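Local coordinates for protein carboxyl esterase NP (Bacillus subtilis, PDB 4CCW) that hydrolyses carboxylic esters to an alcohol and a carboxylate as an alpha/beta-hydrolase-fold carboxylesterase, at residues A149-P154 and I236-G241. Sequence-based numbering, arbitrary orientation.
Sequences AAILSP and ILLLLG
L238 swings CG away from its own backbone N (chi1 173°), which carries CD1 across to I151 and P154; L152, with CG beside its N instead (chi1 -77°), reaches L239 on the other face of the sheet. L238 CD1 lies 3.8 Å from P154 CD and 4.1 Å from I151 CG2, the proline ring crossing the leucine roughly at a right angle. L152 and L239 run side by side in the same direction, their CD1 atoms 4.1 Å apart. Between these two layers of side chains the strands run parallel, and four backbone bonds alternate between them. L237 N gives to A149 O, and I151 N to L237 O at 2.8 Å with a nearly straight N-H...O angle of 171°. L239 N to I151 O is longer, 3.1 Å, its donor tilted from the carbonyl plane; S153 N to L239 O closes the series. Here strand 146-152 joins strand 236-241 in the central sheet of the alpha/beta hydrolase fold, with helix 130-141 packed on A149, I151 and I236 and helix 280-291 on L237 and L239. Past the last bridge, a water donates to S153 OG at 2.8 Å and accepts from G241 N, while S153 OG also bonds H273 O. Apolar contacts and regular backbone bonding within the sheet thus give way, at the strand ends, to polar links: the water ties S153 to G241, while the direct S153 OG bond to H273 O probably helps hold the backbone of this histidine, the probable proton acceptor of the active site.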
ATOM      1  N   ALA A 149       7.324   7.180   9.208  1.00 27.96           N
ATOM      2  CA  ALA A 149       6.704   6.232   8.284  1.00 26.95           C
ATOM      3  C   ALA A 149       6.624   4.854   8.907  1.00 26.49           C
ATOM      4  O   ALA A 149       7.570   4.413   9.560  1.00 26.58           O
ATOM      5  CB  ALA A 149       7.493   6.186   6.989  1.00 26.77           C
ATOM      6  N   ALA A 150       5.472   4.204   8.726  1.00 25.28           N
ATOM      7  CA  ALA A 150       5.263   2.818   9.102  1.00 24.55           C
ATOM      8  C   ALA A 150       5.206   2.041   7.803  1.00 23.69           C
ATOM      9  O   ALA A 150       4.365   2.318   6.926  1.00 23.52           O
ATOM     10  CB  ALA A 150       3.968   2.654   9.887  1.00 24.80           C
ATOM     11  N   ILE A 151       6.124   1.096   7.672  1.00 22.48           N
ATOM     12  CA  ILE A 151       6.272   0.323   6.441  1.00 22.32           C
ATOM     13  C   ILE A 151       5.894  -1.092   6.806  1.00 21.86           C
ATOM     14  O   ILE A 151       6.540  -1.711   7.651  1.00 21.54           O
ATOM     15  CB  ILE A 151       7.713   0.447   5.882  1.00 22.44           C
ATOM     16  CG1 ILE A 151       7.963   1.892   5.421  1.00 23.29           C
ATOM     17  CG2 ILE A 151       7.967  -0.556   4.762  1.00 21.85           C
ATOM     18  CD1 ILE A 151       9.402   2.198   5.036  1.00 23.87           C
ATOM     19  N   LEU A 152       4.813  -1.584   6.197  1.00 21.80           N
ATOM     20  CA  LEU A 152       4.251  -2.880   6.561  1.00 22.08           C
ATOM     21  C   LEU A 152       4.467  -3.864   5.430  1.00 21.32           C
ATOM     22  O   LEU A 152       4.017  -3.602   4.313  1.00 21.38           O
ATOM     23  CB  LEU A 152       2.738  -2.754   6.838  1.00 22.99           C
ATOM     24  CG  LEU A 152       2.212  -2.168   8.165  1.00 24.84           C
ATOM     25  CD1 LEU A 152       3.044  -1.046   8.766  1.00 24.94           C
ATOM     26  CD2 LEU A 152       0.765  -1.709   8.009  1.00 25.11           C
ATOM     27  N   SER A 153       5.126  -4.994   5.707  1.00 21.15           N
ATOM     28  CA  SER A 153       5.251  -6.062   4.700  1.00 20.99           C
ATOM     29  C   SER A 153       5.597  -5.486   3.305  1.00 20.70           C
ATOM     30  O   SER A 153       4.894  -5.760   2.329  1.00 20.99           O
ATOM     31  CB  SER A 153       3.931  -6.833   4.585  1.00 21.87           C
ATOM     32  OG  SER A 153       3.516  -7.316   5.852  1.00 22.40           O
ATOM     33  N   PRO A 154       6.673  -4.676   3.210  1.00 20.66           N
ATOM     34  CA  PRO A 154       6.928  -3.965   1.948  1.00 20.39           C
ATOM     35  C   PRO A 154       7.213  -4.879   0.759  1.00 19.93           C
ATOM     36  O   PRO A 154       7.884  -5.901   0.915  1.00 20.33           O
ATOM     37  CB  PRO A 154       8.179  -3.146   2.253  1.00 20.60           C
ATOM     38  CG  PRO A 154       8.865  -3.891   3.374  1.00 20.79           C
ATOM     39  CD  PRO A 154       7.719  -4.400   4.211  1.00 20.76           C
ATOM     40  N   ILE A 236      11.457   5.258  10.940  1.00 25.59           N
ATOM     41  CA  ILE A 236      10.731   4.182  10.302  1.00 24.99           C
ATOM     42  C   ILE A 236      10.314   3.131  11.317  1.00 25.05           C
ATOM     43  O   ILE A 236      11.099   2.759  12.190  1.00 25.01           O
ATOM     44  CB  ILE A 236      11.603   3.529   9.209  1.00 24.14           C
ATOM     45  CG1 ILE A 236      11.860   4.533   8.068  1.00 24.21           C
ATOM     46  CG2 ILE A 236      11.009   2.211   8.723  1.00 23.32           C
ATOM     47  CD1 ILE A 236      12.874   4.040   7.065  1.00 24.08           C
ATOM     48  N   LEU A 237       9.059   2.698  11.218  1.00 24.74           N
ATOM     49  CA  LEU A 237       8.590   1.535  11.948  1.00 24.83           C
ATOM     50  C   LEU A 237       8.396   0.485  10.883  1.00 23.52           C
ATOM     51  O   LEU A 237       7.617   0.678   9.962  1.00 23.87           O
ATOM     52  CB  LEU A 237       7.264   1.805  12.679  1.00 25.64           C
ATOM     53  CG  LEU A 237       6.528   0.582  13.255  1.00 26.19           C
ATOM     54  CD1 LEU A 237       7.196   0.104  14.542  1.00 26.31           C
ATOM     55  CD2 LEU A 237       5.070   0.927  13.543  1.00 27.21           C
ATOM     56  N   LEU A 238       9.102  -0.628  11.015  1.00 22.92           N
ATOM     57  CA  LEU A 238       8.955  -1.737  10.082  1.00 22.05           C
ATOM     58  C   LEU A 238       8.234  -2.882  10.760  1.00 22.31           C
ATOM     59  O   LEU A 238       8.739  -3.436  11.724  1.00 22.57           O
ATOM     60  CB  LEU A 238      10.323  -2.195   9.547  1.00 21.31           C
ATOM     61  CG  LEU A 238      10.333  -3.465   8.681  1.00 20.68           C
ATOM     62  CD1 LEU A 238       9.558  -3.224   7.375  1.00 20.26           C
ATOM     63  CD2 LEU A 238      11.775  -3.880   8.346  1.00 20.17           C
ATOM     64  N   LEU A 239       7.033  -3.200  10.275  1.00 22.28           N
ATOM     65  CA  LEU A 239       6.274  -4.356  10.735  1.00 22.92           C
ATOM     66  C   LEU A 239       6.232  -5.433   9.677  1.00 22.28           C
ATOM     67  O   LEU A 239       5.896  -5.164   8.514  1.00 22.49           O
ATOM     68  CB  LEU A 239       4.833  -3.975  11.092  1.00 24.26           C
ATOM     69  CG  LEU A 239       4.619  -2.904  12.152  1.00 25.06           C
ATOM     70  CD1 LEU A 239       3.131  -2.754  12.457  1.00 26.17           C
ATOM     71  CD2 LEU A 239       5.398  -3.203  13.438  1.00 25.84           C
ATOM     72  N   LEU A 240       6.570  -6.649  10.095  1.00 22.26           N
ATOM     73  CA  LEU A 240       6.577  -7.822   9.231  1.00 22.21           C
ATOM     74  C   LEU A 240       5.787  -8.910   9.942  1.00 23.21           C
ATOM     75  O   LEU A 240       5.660  -8.878  11.164  1.00 23.68           O
ATOM     76  CB  LEU A 240       8.018  -8.287   8.987  1.00 21.60           C
ATOM     77  CG  LEU A 240       8.940  -7.301   8.262  1.00 21.08           C
ATOM     78  CD1 LEU A 240      10.384  -7.431   8.740  1.00 20.84           C
ATOM     79  CD2 LEU A 240       8.801  -7.516   6.748  1.00 20.29           C
ATOM     80  N   GLY A 241       5.243  -9.857   9.184  1.00 23.50           N
ATOM     81  CA  GLY A 241       4.444 -10.949   9.765  1.00 24.66           C
ATOM     82  C   GLY A 241       5.201 -12.266   9.810  1.00 25.05           C
ATOM     83  O   GLY A 241       5.887 -12.616   8.855  1.00 24.14           O
TER
HETATM   84  O   HOH W   1       5.515  -9.157   6.475  1.00 20.28           O